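Local coordinates for protein YibA (Escherichia coli, PDB 1OYZ), which is of unknown function, although it is built of helices that include HEAT repeats and is tentatively credited with an oxidoreductase activity, at residues 23-28 against 45-50; 174-179 against 202-207; 192-197 against 219-224; 211-216 against 239-244. All coordinates share one frame; numbering follows the deposited sequence.

The four contacts run from apolar helix packing to surface salt bridging. Contact 4 is largely buried and wholly apolar where its segments touch; contact 2 lies at the surface and rests on a salt bridge; contacts 1 and 3 are partly buried and mix the two chemistries. Contacts 2, 3 and 4 form one cluster: contacts 2 and 4 share helix 206-218, and the loop of contact 3 follows that helix directly. Contact 1 stands apart on the opposite side of the chain's centre, about 38 Å from contact 2 between centres. In contacts 1 and 2 an arginine meets an aspartate close to a capped helix start, whereas in contact 3 charged groups gather around a loop.

Contact 1 (23-28 against 45-50); sequences LNDDEL and RVLQLR
Arg50, in the last turn of helix 37-50, reaches the start of helix 25-31, where Asn24 and Glu27 form a capping box; the two helices follow each other in an all-helical chain, consistent with a HEAT-like repeat fold. A bend at chi3 (-48°) turns the end of the guanidinium toward a single backbone oxygen, with NH2 3.1 Å and NH1 3.3 Å from Leu23 O, which lies almost in the guanidinium plane. NH2 has a second partner in Asp25 OD1, a salt bridge of 3.2 Å with carboxylate and guanidinium only 20° from coplanar. An alanine in place of Asp25 would remove that carboxylate and is likely to leave the Arg50 charge without its mate here, the guanidinium then relying on Leu23 O. Next to the polar grip, Leu28 places CG beside its backbone N (chi1 -64°) and sends CD1 to Leu47 CD2 at 3.6 Å and to Val46 CG1 at 3.9 Å, the two leucine side chains running alongside in opposite senses. Leu47 also rests on Ile77 of helix 68-80, and Val46 on Cys20 of helix 14-21. The cap itself is reciprocal: Glu27 N donates to Asn24 OD1 at 3.0 Å, and Asn24 N to Glu27 OE1 at 2.8 Å.

Contact 2 (174-179 against 202-207); sequences DVRNWA and QDKNEE
Asn177 and Glu207 mark the nearest backbone approach, 6.8 Å between their CA atoms, where helix 173-186 passes the N-terminal end of helix 206-218. Beside this point Arg176 meets Asp203 side-on: NE is 2.5 Å from Asp203 OD2, a short bond, and NH1 is 2.7 Å from Asp203 OD1. Both oxygens use their syn lone pairs, and the two flat groups lie only 17° apart. With CG opposite its own backbone N (chi1 -160°), the Asp203 carboxylate sits between two partners; its syn side taken by Arg176, OD1 uses its anti lone pair for Asn205 N at 2.7 Å, an Asx turn. Asn205 in turn is the N-cap of helix 206-218, its OD1 accepting from Val208 N and, weakly, from Glu207 N. A leucine in place of Asp203 would probably leave Arg176 without its counter-charge and the N-H of Asn205 without its acceptor, so that the turn before the helix could shift. Asn177 adds packing, its ND2 3.8 Å from Glu207 CB. Since Arg176 NH2 also bonds to Asp170 O, the guanidinium is gripped at all three nitrogens; one surface carboxylate thus probably offsets the arginine's charge while also holding the Asx turn just before the helix.

Contact 3 (192-197 against 219-224); sequences DIRDCF and RKDKRV
Asp195 OD1 and Arg223 NH2 are 2.7 Å apart, a salt bridge in which the carboxylate oxygen comes to the edge of the guanidinium although the two planes are 56° apart. Arg223, bent at chi2 and chi3, also pairs through NH1 with Asp221 OD1, so two acids share one guanidinium. Arg194 is extended instead: its CD passes 3.3 Å from Asp221 OD1, and Arg219 O lies over one face of its guanidinium. A water accepts from Arg194 NH1 and gives a weak bond of 3.5 Å to Arg219 O, while the salt-bridge partner of Arg194 NH2 is Asp189, outside the contact. Arg219, bent at chi2 (-79°), brings NH1 obliquely to Phe197 CE2 at 3.7 Å, the side chains crossing at about a right angle while ring and guanidinium planes lie only 20° apart. The loop leaves helix 206-218 through a Schellman motif at Lys220 and leads to helix 225-232. Arg219 rests on Ile183 and Asn184 of helix 173-186, Phe197 packs on Leu216 of helix 206-218, and Ile193 meets Ile165 of helix 161-168.

Contact 4 (211-216 against 239-244); sequences EAIIGL and DDIIEA
Ala244 CB sits against Ile213 CG2 at 4.0 Å and is 4.3 Å from Ile214 CA, so a single methyl group meets both a side chain and the backbone of helix 206-218. Ile213 presents this branch because CG2 is anti to its backbone N, with CG1 beside that nitrogen (chi1 -69°). The same CG2 also faces Ile241 CD1 at 4.3 Å, one turn earlier on helix 239-248. At the outer margin Ile214 CG2 grazes Asp240 CB at 4.5 Å, touching the aliphatic root of an exposed acid. The small alanine lets the backbones come close, with 5.3 Å between the CA atoms of Ile214 and Ala244. The segment axes approach to 9.3 Å and diverge by only 19°, running in the same sense, as helices do when stacked side by side in a helical-repeat fold. Further out, helix 225-232 packs against both isoleucines and so probably limits their movement: Ile213 lies on Val227 and Leu228, Ile241 on Glu231 and Leu232. Ile214 leans on Asn184 of helix 173-186. With only carbon atoms meeting across it, the contact depends on close fit and exclusion of water, without the directional hold of a polar bond.

Contact 1 (23-28 against 45-50)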
loop_
_atom_site.group_PDB
_atom_site.type_symbol
_atom_site.label_atom_id
_atom_site.label_comp_id
_atom_site.label_asym_id
_atom_site.label_seq_id
_atom_site.Cartn_x
_atom_site.Cartn_y
_atom_site.Cartn_z
ATOM N N LEU A 23 26.456 4.896 -16.256
ATOM C CA LEU A 23 26.345 4.150 -17.508
ATOM C C LEU A 23 25.499 4.799 -18.613
ATOM O O LEU A 23 24.570 5.540 -18.314
ATOM C CB LEU A 23 25.769 2.762 -17.202
ATOM C CG LEU A 23 26.550 1.942 -16.172
ATOM C CD1 LEU A 23 25.780 0.693 -15.833
ATOM C CD2 LEU A 23 27.929 1.612 -16.717
ATOM N N ASN A 24 25.809 4.521 -19.888
ATOM C CA ASN A 24 24.998 5.072 -20.984
ATOM C C ASN A 24 23.787 4.154 -21.246
ATOM O O ASN A 24 23.731 3.040 -20.729
ATOM C CB ASN A 24 25.830 5.233 -22.261
ATOM C CG ASN A 24 26.324 3.915 -22.817
ATOM O OD1 ASN A 24 25.539 3.052 -23.223
ATOM N ND2 ASN A 24 27.641 3.754 -22.845
ATOM N N ASP A 25 22.826 4.616 -22.038
ATOM C CA ASP A 25 21.629 3.821 -22.308
ATOM C C ASP A 25 21.924 2.416 -22.751
ATOM O O ASP A 25 21.408 1.456 -22.184
ATOM C CB ASP A 25 20.752 4.487 -23.365
ATOM C CG ASP A 25 20.058 5.716 -22.839
ATOM O OD1 ASP A 25 20.219 6.001 -21.629
ATOM O OD2 ASP A 25 19.353 6.390 -23.630
ATOM N N ASP A 26 22.746 2.311 -23.784
ATOM C CA ASP A 26 23.135 1.028 -24.339
ATOM C C ASP A 26 23.563 0.047 -23.255
ATOM O O ASP A 26 23.218 -1.137 -23.316
ATOM C CB ASP A 26 24.283 1.222 -25.335
ATOM C CG ASP A 26 24.998 -0.077 -25.660
ATOM O OD1 ASP A 26 24.405 -0.949 -26.344
ATOM O OD2 ASP A 26 26.161 -0.238 -25.221
ATOM N N GLU A 27 24.310 0.535 -22.263
ATOM C CA GLU A 27 24.785 -0.325 -21.191
ATOM C C GLU A 27 23.674 -0.682 -20.219
ATOM O O GLU A 27 23.607 -1.805 -19.739
ATOM C CB GLU A 27 25.952 0.349 -20.469
ATOM C CG GLU A 27 27.075 0.629 -21.441
ATOM C CD GLU A 27 28.123 1.589 -20.931
ATOM O OE1 GLU A 27 27.774 2.549 -20.209
ATOM O OE2 GLU A 27 29.301 1.392 -21.293
ATOM N N LEU A 28 22.799 0.279 -19.948
ATOM C CA LEU A 28 21.694 0.048 -19.036
ATOM C C LEU A 28 20.745 -0.968 -19.652
ATOM O O LEU A 28 20.316 -1.920 -18.990
ATOM C CB LEU A 28 20.965 1.357 -18.752
ATOM C CG LEU A 28 21.809 2.404 -18.031
ATOM C CD1 LEU A 28 20.995 3.660 -17.881
ATOM C CD2 LEU A 28 22.260 1.882 -16.682
ATOM N N ARG A 45 15.690 1.615 -12.775
ATOM C CA ARG A 45 15.402 2.839 -12.017
ATOM C C ARG A 45 16.101 4.020 -12.698
ATOM O O ARG A 45 15.517 5.080 -12.834
ATOM C CB ARG A 45 15.878 2.734 -10.553
ATOM C CG ARG A 45 15.089 1.749 -9.660
ATOM C CD ARG A 45 15.597 1.749 -8.195
ATOM N NE ARG A 45 15.463 3.077 -7.573
ATOM C CZ ARG A 45 16.268 3.556 -6.615
ATOM N NH1 ARG A 45 16.059 4.770 -6.121
ATOM N NH2 ARG A 45 17.283 2.831 -6.145
ATOM N N VAL A 46 17.342 3.830 -13.135
ATOM C CA VAL A 46 18.046 4.922 -13.788
ATOM C C VAL A 46 17.288 5.271 -15.050
ATOM O O VAL A 46 17.120 6.449 -15.388
ATOM C CB VAL A 46 19.487 4.550 -14.151
ATOM C CG1 VAL A 46 20.198 5.760 -14.736
ATOM C CG2 VAL A 46 20.213 4.043 -12.928
ATOM N N LEU A 47 16.788 4.242 -15.729
ATOM C CA LEU A 47 16.028 4.493 -16.958
ATOM C C LEU A 47 14.740 5.277 -16.663
ATOM O O LEU A 47 14.384 6.194 -17.409
ATOM C CB LEU A 47 15.723 3.164 -17.696
ATOM C CG LEU A 47 16.988 2.484 -18.263
ATOM C CD1 LEU A 47 16.688 1.197 -19.011
ATOM C CD2 LEU A 47 17.633 3.464 -19.190
ATOM N N GLN A 48 14.053 4.950 -15.570
ATOM C CA GLN A 48 12.824 5.672 -15.245
ATOM C C GLN A 48 13.143 7.142 -14.992
ATOM O O GLN A 48 12.327 8.011 -15.290
ATOM C CB GLN A 48 12.115 5.101 -13.992
ATOM C CG GLN A 48 11.517 3.686 -14.093
ATOM C CD GLN A 48 11.098 3.141 -12.706
ATOM O OE1 GLN A 48 11.812 3.340 -11.728
ATOM N NE2 GLN A 48 9.957 2.444 -12.632
ATOM N N LEU A 49 14.325 7.409 -14.436
ATOM C CA LEU A 49 14.760 8.784 -14.120
ATOM C C LEU A 49 15.140 9.638 -15.327
ATOM O O LEU A 49 14.646 10.752 -15.483
ATOM C CB LEU A 49 15.960 8.767 -13.151
ATOM C CG LEU A 49 16.639 10.112 -12.819
ATOM C CD1 LEU A 49 15.733 10.935 -11.936
ATOM C CD2 LEU A 49 17.972 9.890 -12.111
ATOM N N ARG A 50 16.025 9.121 -16.172
ATOM C CA ARG A 50 16.494 9.884 -17.330
ATOM C C ARG A 50 15.670 9.571 -18.546
ATOM O O ARG A 50 15.494 10.402 -19.429
ATOM C CB ARG A 50 17.937 9.518 -17.670
ATOM C CG ARG A 50 18.897 9.502 -16.504
ATOM C CD ARG A 50 20.362 9.501 -16.994
ATOM N NE ARG A 50 20.622 8.514 -18.044
ATOM C CZ ARG A 50 21.636 7.654 -18.027
ATOM N NH1 ARG A 50 22.469 7.663 -17.004
ATOM N NH2 ARG A 50 21.843 6.805 -19.049
#

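Contact 2 (174-179 against 202-207)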
loop_
_atom_site.group_PDB
_atom_site.type_symbol
_atom_site.label_atom_id
_atom_site.label_comp_id
_atom_site.label_asym_id
_atom_site.label_seq_id
_atom_site.Cartn_x
_atom_site.Cartn_y
_atom_site.Cartn_z
ATOM N N ASP A 174 -1.403 -9.477 4.614
ATOM C CA ASP A 174 -0.851 -8.255 4.027
ATOM C C ASP A 174 -1.949 -7.510 3.219
ATOM O O ASP A 174 -2.079 -6.272 3.297
ATOM C CB ASP A 174 0.326 -8.655 3.125
ATOM C CG ASP A 174 1.148 -7.477 2.678
ATOM O OD1 ASP A 174 0.567 -6.519 2.116
ATOM O OD2 ASP A 174 2.385 -7.516 2.891
ATOM N N VAL A 175 -2.716 -8.269 2.438
ATOM C CA VAL A 175 -3.825 -7.705 1.662
ATOM C C VAL A 175 -4.871 -7.082 2.626
ATOM O O VAL A 175 -5.311 -5.936 2.431
ATOM C CB VAL A 175 -4.549 -8.791 0.798
ATOM C CG1 VAL A 175 -5.869 -8.208 0.212
ATOM C CG2 VAL A 175 -3.637 -9.261 -0.341
ATOM N N ARG A 176 -5.275 -7.839 3.650
ATOM C CA ARG A 176 -6.266 -7.329 4.630
ATOM C C ARG A 176 -5.770 -6.025 5.285
ATOM O O ARG A 176 -6.530 -5.058 5.427
ATOM C CB ARG A 176 -6.562 -8.365 5.751
ATOM C CG ARG A 176 -7.026 -9.748 5.311
ATOM C CD ARG A 176 -7.712 -10.518 6.481
ATOM N NE ARG A 176 -6.788 -10.926 7.546
ATOM C CZ ARG A 176 -5.806 -11.810 7.382
ATOM N NH1 ARG A 176 -4.991 -12.114 8.400
ATOM N NH2 ARG A 176 -5.633 -12.400 6.200
ATOM N N ASN A 177 -4.489 -5.988 5.646
ATOM C CA ASN A 177 -3.931 -4.807 6.291
ATOM C C ASN A 177 -4.032 -3.586 5.365
ATOM O O ASN A 177 -4.464 -2.502 5.782
ATOM C CB ASN A 177 -2.476 -5.085 6.727
ATOM C CG ASN A 177 -1.870 -3.935 7.548
ATOM O OD1 ASN A 177 -0.952 -3.248 7.099
ATOM N ND2 ASN A 177 -2.387 -3.726 8.745
ATOM N N TRP A 178 -3.669 -3.772 4.097
ATOM C CA TRP A 178 -3.735 -2.685 3.119
ATOM C C TRP A 178 -5.160 -2.192 2.917
ATOM O O TRP A 178 -5.393 -1.000 2.783
ATOM C CB TRP A 178 -3.175 -3.144 1.765
ATOM C CG TRP A 178 -1.915 -2.461 1.362
ATOM C CD1 TRP A 178 -0.651 -2.999 1.341
ATOM C CD2 TRP A 178 -1.783 -1.102 0.918
ATOM N NE1 TRP A 178 0.258 -2.049 0.910
ATOM C CE2 TRP A 178 -0.412 -0.876 0.654
ATOM C CE3 TRP A 178 -2.692 -0.048 0.729
ATOM C CZ2 TRP A 178 0.070 0.356 0.201
ATOM C CZ3 TRP A 178 -2.201 1.188 0.275
ATOM C CH2 TRP A 178 -0.834 1.371 0.024
ATOM N N ALA A 179 -6.111 -3.112 2.868
ATOM C CA ALA A 179 -7.512 -2.734 2.661
ATOM C C ALA A 179 -7.970 -1.868 3.823
ATOM O O ALA A 179 -8.434 -0.735 3.636
ATOM C CB ALA A 179 -8.403 -3.994 2.559
ATOM N N GLN A 202 -10.159 -10.219 16.166
ATOM C CA GLN A 202 -9.633 -11.577 16.390
ATOM C C GLN A 202 -8.664 -12.052 15.287
ATOM O O GLN A 202 -8.329 -13.240 15.238
ATOM C CB GLN A 202 -10.770 -12.614 16.471
ATOM C CG GLN A 202 -12.061 -12.125 17.147
ATOM C CD GLN A 202 -11.858 -11.804 18.602
ATOM O OE1 GLN A 202 -12.621 -11.039 19.201
ATOM N NE2 GLN A 202 -10.832 -12.392 19.190
ATOM N N ASP A 203 -8.227 -11.161 14.390
ATOM C CA ASP A 203 -7.297 -11.567 13.311
ATOM C C ASP A 203 -5.978 -12.115 13.874
ATOM O O ASP A 203 -5.487 -11.647 14.904
ATOM C CB ASP A 203 -6.988 -10.378 12.393
ATOM C CG ASP A 203 -6.449 -10.809 11.035
ATOM O OD1 ASP A 203 -5.309 -11.348 10.953
ATOM O OD2 ASP A 203 -7.181 -10.597 10.043
ATOM N N LYS A 204 -5.387 -13.097 13.200
ATOM C CA LYS A 204 -4.133 -13.655 13.671
ATOM C C LYS A 204 -2.970 -12.699 13.452
ATOM O O LYS A 204 -1.903 -12.861 14.026
ATOM C CB LYS A 204 -3.818 -14.933 12.912
ATOM C CG LYS A 204 -3.550 -14.654 11.443
ATOM C CD LYS A 204 -3.119 -15.908 10.672
ATOM C CE LYS A 204 -4.224 -16.952 10.593
ATOM N NZ LYS A 204 -3.848 -18.042 9.638
ATOM N N ASN A 205 -3.176 -11.717 12.588
ATOM C CA ASN A 205 -2.134 -10.766 12.242
ATOM C C ASN A 205 -2.201 -9.518 13.107
ATOM O O ASN A 205 -3.129 -8.730 12.960
ATOM C CB ASN A 205 -2.286 -10.380 10.770
ATOM C CG ASN A 205 -1.161 -9.499 10.284
ATOM O OD1 ASN A 205 -0.781 -8.543 10.940
ATOM N ND2 ASN A 205 -0.630 -9.815 9.119
ATOM N N GLU A 206 -1.208 -9.346 13.991
ATOM C CA GLU A 206 -1.128 -8.188 14.910
ATOM C C GLU A 206 -1.333 -6.870 14.182
ATOM O O GLU A 206 -2.023 -5.974 14.673
ATOM C CB GLU A 206 0.242 -8.115 15.620
ATOM C CG GLU A 206 1.447 -7.949 14.649
ATOM C CD GLU A 206 2.638 -7.025 15.139
ATOM O OE1 GLU A 206 2.416 -5.859 15.558
ATOM O OE2 GLU A 206 3.805 -7.471 15.059
ATOM N N GLU A 207 -0.718 -6.738 13.012
ATOM C CA GLU A 207 -0.843 -5.494 12.254
ATOM C C GLU A 207 -2.279 -5.209 11.868
ATOM O O GLU A 207 -2.712 -4.055 11.846
ATOM C CB GLU A 207 0.013 -5.546 10.986
ATOM C CG GLU A 207 1.510 -5.458 11.239
ATOM C CD GLU A 207 2.329 -5.442 9.948
ATOM O OE1 GLU A 207 2.012 -4.662 9.018
ATOM O OE2 GLU A 207 3.302 -6.212 9.871
#

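Contact 3 (192-197 against 219-224)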
loop_
_atom_site.group_PDB
_atom_site.type_symbol
_atom_site.label_atom_id
_atom_site.label_comp_id
_atom_site.label_asym_id
_atom_site.label_seq_id
_atom_site.Cartn_x
_atom_site.Cartn_y
_atom_site.Cartn_z
ATOM N N ASP A 192 -21.118 -2.635 7.234
ATOM C CA ASP A 192 -20.265 -3.714 6.783
ATOM C C ASP A 192 -18.801 -3.593 7.194
ATOM O O ASP A 192 -18.171 -4.575 7.585
ATOM C CB ASP A 192 -20.351 -3.854 5.263
ATOM C CG ASP A 192 -21.747 -4.235 4.783
ATOM O OD1 ASP A 192 -22.698 -3.419 4.906
ATOM O OD2 ASP A 192 -21.878 -5.362 4.280
ATOM N N ILE A 193 -18.254 -2.391 7.090
ATOM C CA ILE A 193 -16.862 -2.179 7.441
ATOM C C ILE A 193 -16.720 -2.295 8.952
ATOM O O ILE A 193 -15.788 -2.917 9.452
ATOM C CB ILE A 193 -16.353 -0.805 6.923
ATOM C CG1 ILE A 193 -17.113 0.339 7.571
ATOM C CG2 ILE A 193 -16.534 -0.716 5.417
ATOM C CD1 ILE A 193 -16.503 0.792 8.908
ATOM N N ARG A 194 -17.649 -1.724 9.696
ATOM C CA ARG A 194 -17.539 -1.862 11.129
ATOM C C ARG A 194 -17.566 -3.330 11.521
ATOM O O ARG A 194 -16.697 -3.802 12.267
ATOM C CB ARG A 194 -18.642 -1.091 11.817
ATOM C CG ARG A 194 -18.304 0.344 11.888
ATOM C CD ARG A 194 -19.335 1.091 12.630
ATOM N NE ARG A 194 -19.183 2.514 12.399
ATOM C CZ ARG A 194 -19.749 3.446 13.148
ATOM N NH1 ARG A 194 -20.501 3.090 14.186
ATOM N NH2 ARG A 194 -19.560 4.726 12.860
ATOM N N ASP A 195 -18.533 -4.077 10.992
ATOM C CA ASP A 195 -18.602 -5.488 11.341
ATOM C C ASP A 195 -17.327 -6.211 10.915
ATOM O O ASP A 195 -16.852 -7.099 11.630
ATOM C CB ASP A 195 -19.860 -6.156 10.733
ATOM C CG ASP A 195 -21.170 -5.509 11.226
ATOM O OD1 ASP A 195 -21.186 -4.996 12.364
ATOM O OD2 ASP A 195 -22.187 -5.518 10.483
ATOM N N CYS A 196 -16.741 -5.853 9.773
ATOM C CA CYS A 196 -15.510 -6.562 9.399
ATOM C C CYS A 196 -14.408 -6.181 10.379
ATOM O O CYS A 196 -13.610 -7.029 10.743
ATOM C CB CYS A 196 -15.074 -6.247 7.959
ATOM S SG CYS A 196 -16.135 -7.019 6.667
ATOM N N PHE A 197 -14.372 -4.921 10.820
ATOM C CA PHE A 197 -13.350 -4.540 11.769
ATOM C C PHE A 197 -13.522 -5.299 13.104
ATOM O O PHE A 197 -12.530 -5.804 13.643
ATOM C CB PHE A 197 -13.353 -3.022 11.983
ATOM C CG PHE A 197 -12.633 -2.251 10.896
ATOM C CD1 PHE A 197 -12.192 -2.889 9.742
ATOM C CD2 PHE A 197 -12.393 -0.904 11.034
ATOM C CE1 PHE A 197 -11.513 -2.191 8.739
ATOM C CE2 PHE A 197 -11.714 -0.184 10.036
ATOM C CZ PHE A 197 -11.270 -0.830 8.883
ATOM N N ARG A 219 -14.302 5.487 14.764
ATOM C CA ARG A 219 -15.733 5.370 14.505
ATOM C C ARG A 219 -16.556 5.364 15.810
ATOM O O ARG A 219 -17.778 5.238 15.752
ATOM C CB ARG A 219 -16.029 4.072 13.738
ATOM C CG ARG A 219 -15.117 3.784 12.540
ATOM C CD ARG A 219 -15.514 4.594 11.331
ATOM N NE ARG A 219 -14.445 4.716 10.331
ATOM C CZ ARG A 219 -13.868 3.705 9.684
ATOM N NH1 ARG A 219 -14.243 2.457 9.923
ATOM N NH2 ARG A 219 -12.917 3.954 8.783
ATOM N N LYS A 220 -15.910 5.454 16.978
ATOM C CA LYS A 220 -16.648 5.477 18.250
ATOM C C LYS A 220 -17.532 4.224 18.473
ATOM O O LYS A 220 -18.597 4.298 19.085
ATOM C CB LYS A 220 -17.549 6.717 18.287
ATOM C CG LYS A 220 -16.862 8.018 17.842
ATOM C CD LYS A 220 -16.252 8.766 19.027
ATOM C CE LYS A 220 -15.361 9.940 18.589
ATOM N NZ LYS A 220 -14.087 9.463 17.947
ATOM N N ASP A 221 -17.090 3.085 17.972
ATOM C CA ASP A 221 -17.840 1.845 18.086
ATOM C C ASP A 221 -17.375 1.096 19.343
ATOM O O ASP A 221 -16.267 0.564 19.398
ATOM C CB ASP A 221 -17.607 1.036 16.804
ATOM C CG ASP A 221 -18.535 -0.158 16.666
ATOM O OD1 ASP A 221 -18.971 -0.417 15.514
ATOM O OD2 ASP A 221 -18.797 -0.837 17.683
ATOM N N LYS A 222 -18.244 1.054 20.344
ATOM C CA LYS A 222 -17.913 0.427 21.608
ATOM C C LYS A 222 -17.616 -1.053 21.583
ATOM O O LYS A 222 -17.145 -1.603 22.569
ATOM C CB LYS A 222 -18.988 0.797 22.632
ATOM C CG LYS A 222 -18.822 2.265 23.024
ATOM C CD LYS A 222 -20.095 2.953 23.522
ATOM C CE LYS A 222 -19.761 4.337 24.065
ATOM N NZ LYS A 222 -20.972 5.053 24.474
ATOM N N ARG A 223 -17.842 -1.719 20.458
ATOM C CA ARG A 223 -17.485 -3.127 20.455
ATOM C C ARG A 223 -15.954 -3.315 20.550
ATOM O O ARG A 223 -15.476 -4.434 20.741
ATOM C CB ARG A 223 -18.065 -3.841 19.231
ATOM C CG ARG A 223 -19.591 -3.987 19.332
ATOM C CD ARG A 223 -20.282 -3.243 18.228
ATOM N NE ARG A 223 -20.100 -3.912 16.950
ATOM C CZ ARG A 223 -20.335 -3.356 15.766
ATOM N NH1 ARG A 223 -20.758 -2.101 15.686
ATOM N NH2 ARG A 223 -20.176 -4.062 14.660
ATOM N N VAL A 224 -15.171 -2.240 20.467
ATOM C CA VAL A 224 -13.713 -2.431 20.582
ATOM C C VAL A 224 -13.266 -2.421 22.059
ATOM O O VAL A 224 -12.186 -2.871 22.390
ATOM C CB VAL A 224 -12.921 -1.318 19.782
ATOM C CG1 VAL A 224 -12.845 -0.007 20.598
ATOM C CG2 VAL A 224 -11.514 -1.813 19.402
HETATM O O HOH W 1 -20.958 4.073 16.454
#

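Contact 4 (211-216 against 239-244)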
loop_
_atom_site.group_PDB
_atom_site.type_symbol
_atom_site.label_atom_id
_atom_site.label_comp_id
_atom_site.label_asym_id
_atom_site.label_seq_id
_atom_site.Cartn_x
_atom_site.Cartn_y
_atom_site.Cartn_z
ATOM N N GLU A 211 -4.987 -2.006 13.038
ATOM C CA GLU A 211 -5.797 -1.146 12.167
ATOM C C GLU A 211 -7.305 -1.237 12.513
ATOM O O GLU A 211 -8.043 -0.243 12.410
ATOM C CB GLU A 211 -5.582 -1.505 10.680
ATOM C CG GLU A 211 -4.173 -1.094 10.078
ATOM C CD GLU A 211 -3.970 0.405 9.913
ATOM O OE1 GLU A 211 -4.997 1.070 9.629
ATOM O OE2 GLU A 211 -2.796 0.932 10.014
ATOM N N ALA A 212 -7.765 -2.431 12.900
ATOM C CA ALA A 212 -9.177 -2.626 13.271
ATOM C C ALA A 212 -9.465 -1.805 14.534
ATOM O O ALA A 212 -10.477 -1.103 14.632
ATOM C CB ALA A 212 -9.458 -4.119 13.520
ATOM N N ILE A 213 -8.555 -1.888 15.492
ATOM C CA ILE A 213 -8.697 -1.127 16.723
ATOM C C ILE A 213 -8.735 0.371 16.465
ATOM O O ILE A 213 -9.603 1.085 16.997
ATOM C CB ILE A 213 -7.549 -1.441 17.701
ATOM C CG1 ILE A 213 -7.710 -2.882 18.203
ATOM C CG2 ILE A 213 -7.561 -0.440 18.862
ATOM C CD1 ILE A 213 -6.530 -3.445 18.893
ATOM N N ILE A 214 -7.817 0.882 15.642
ATOM C CA ILE A 214 -7.854 2.329 15.405
ATOM C C ILE A 214 -9.094 2.655 14.572
ATOM O O ILE A 214 -9.758 3.667 14.784
ATOM C CB ILE A 214 -6.545 2.878 14.718
ATOM C CG1 ILE A 214 -6.739 3.016 13.240
ATOM C CG2 ILE A 214 -5.347 1.968 14.971
ATOM C CD1 ILE A 214 -7.036 4.436 12.875
ATOM N N GLY A 215 -9.421 1.781 13.628
ATOM C CA GLY A 215 -10.596 2.027 12.813
ATOM C C GLY A 215 -11.880 2.064 13.643
ATOM O O GLY A 215 -12.712 2.975 13.493
ATOM N N LEU A 216 -12.047 1.090 14.528
ATOM C CA LEU A 216 -13.262 1.066 15.336
ATOM C C LEU A 216 -13.275 2.232 16.302
ATOM O O LEU A 216 -14.306 2.853 16.503
ATOM C CB LEU A 216 -13.404 -0.270 16.081
ATOM C CG LEU A 216 -13.791 -1.391 15.110
ATOM C CD1 LEU A 216 -13.639 -2.765 15.729
ATOM C CD2 LEU A 216 -15.222 -1.166 14.664
ATOM N N ASP A 239 1.560 2.634 21.010
ATOM C CA ASP A 239 1.181 4.024 21.045
ATOM C C ASP A 239 -0.157 4.283 20.382
ATOM O O ASP A 239 -0.963 5.080 20.872
ATOM C CB ASP A 239 2.298 4.851 20.415
ATOM C CG ASP A 239 3.479 5.043 21.366
ATOM O OD1 ASP A 239 3.614 4.270 22.329
ATOM O OD2 ASP A 239 4.269 5.973 21.140
ATOM N N ASP A 240 -0.385 3.603 19.268
ATOM C CA ASP A 240 -1.642 3.707 18.539
ATOM C C ASP A 240 -2.823 3.252 19.448
ATOM O O ASP A 240 -3.915 3.787 19.346
ATOM C CB ASP A 240 -1.612 2.798 17.284
ATOM C CG ASP A 240 -0.841 3.412 16.083
ATOM O OD1 ASP A 240 -1.319 4.396 15.498
ATOM O OD2 ASP A 240 0.236 2.893 15.713
ATOM N N ILE A 241 -2.604 2.264 20.315
ATOM C CA ILE A 241 -3.677 1.777 21.173
ATOM C C ILE A 241 -4.051 2.851 22.176
ATOM O O ILE A 241 -5.230 3.158 22.384
ATOM C CB ILE A 241 -3.266 0.431 21.865
ATOM C CG1 ILE A 241 -3.745 -0.737 20.997
ATOM C CG2 ILE A 241 -3.872 0.289 23.273
ATOM C CD1 ILE A 241 -3.332 -0.634 19.559
ATOM N N ILE A 242 -3.037 3.468 22.754
ATOM C CA ILE A 242 -3.270 4.527 23.714
ATOM C C ILE A 242 -4.010 5.653 23.021
ATOM O O ILE A 242 -4.970 6.207 23.547
ATOM C CB ILE A 242 -1.938 5.024 24.267
ATOM C CG1 ILE A 242 -1.185 3.826 24.845
ATOM C CG2 ILE A 242 -2.181 6.143 25.310
ATOM C CD1 ILE A 242 0.173 4.184 25.485
ATOM N N GLU A 243 -3.584 5.960 21.807
ATOM C CA GLU A 243 -4.205 7.019 21.036
ATOM C C GLU A 243 -5.671 6.694 20.673
ATOM O O GLU A 243 -6.548 7.576 20.709
ATOM C CB GLU A 243 -3.394 7.244 19.767
ATOM C CG GLU A 243 -4.076 8.134 18.766
ATOM C CD GLU A 243 -4.088 9.553 19.220
ATOM O OE1 GLU A 243 -4.624 10.425 18.489
ATOM O OE2 GLU A 243 -3.551 9.799 20.323
ATOM N N ALA A 244 -5.916 5.439 20.293
ATOM C CA ALA A 244 -7.266 4.978 19.950
ATOM C C ALA A 244 -8.157 5.109 21.197
ATOM O O ALA A 244 -9.330 5.478 21.109
ATOM C CB ALA A 244 -7.226 3.532 19.495
#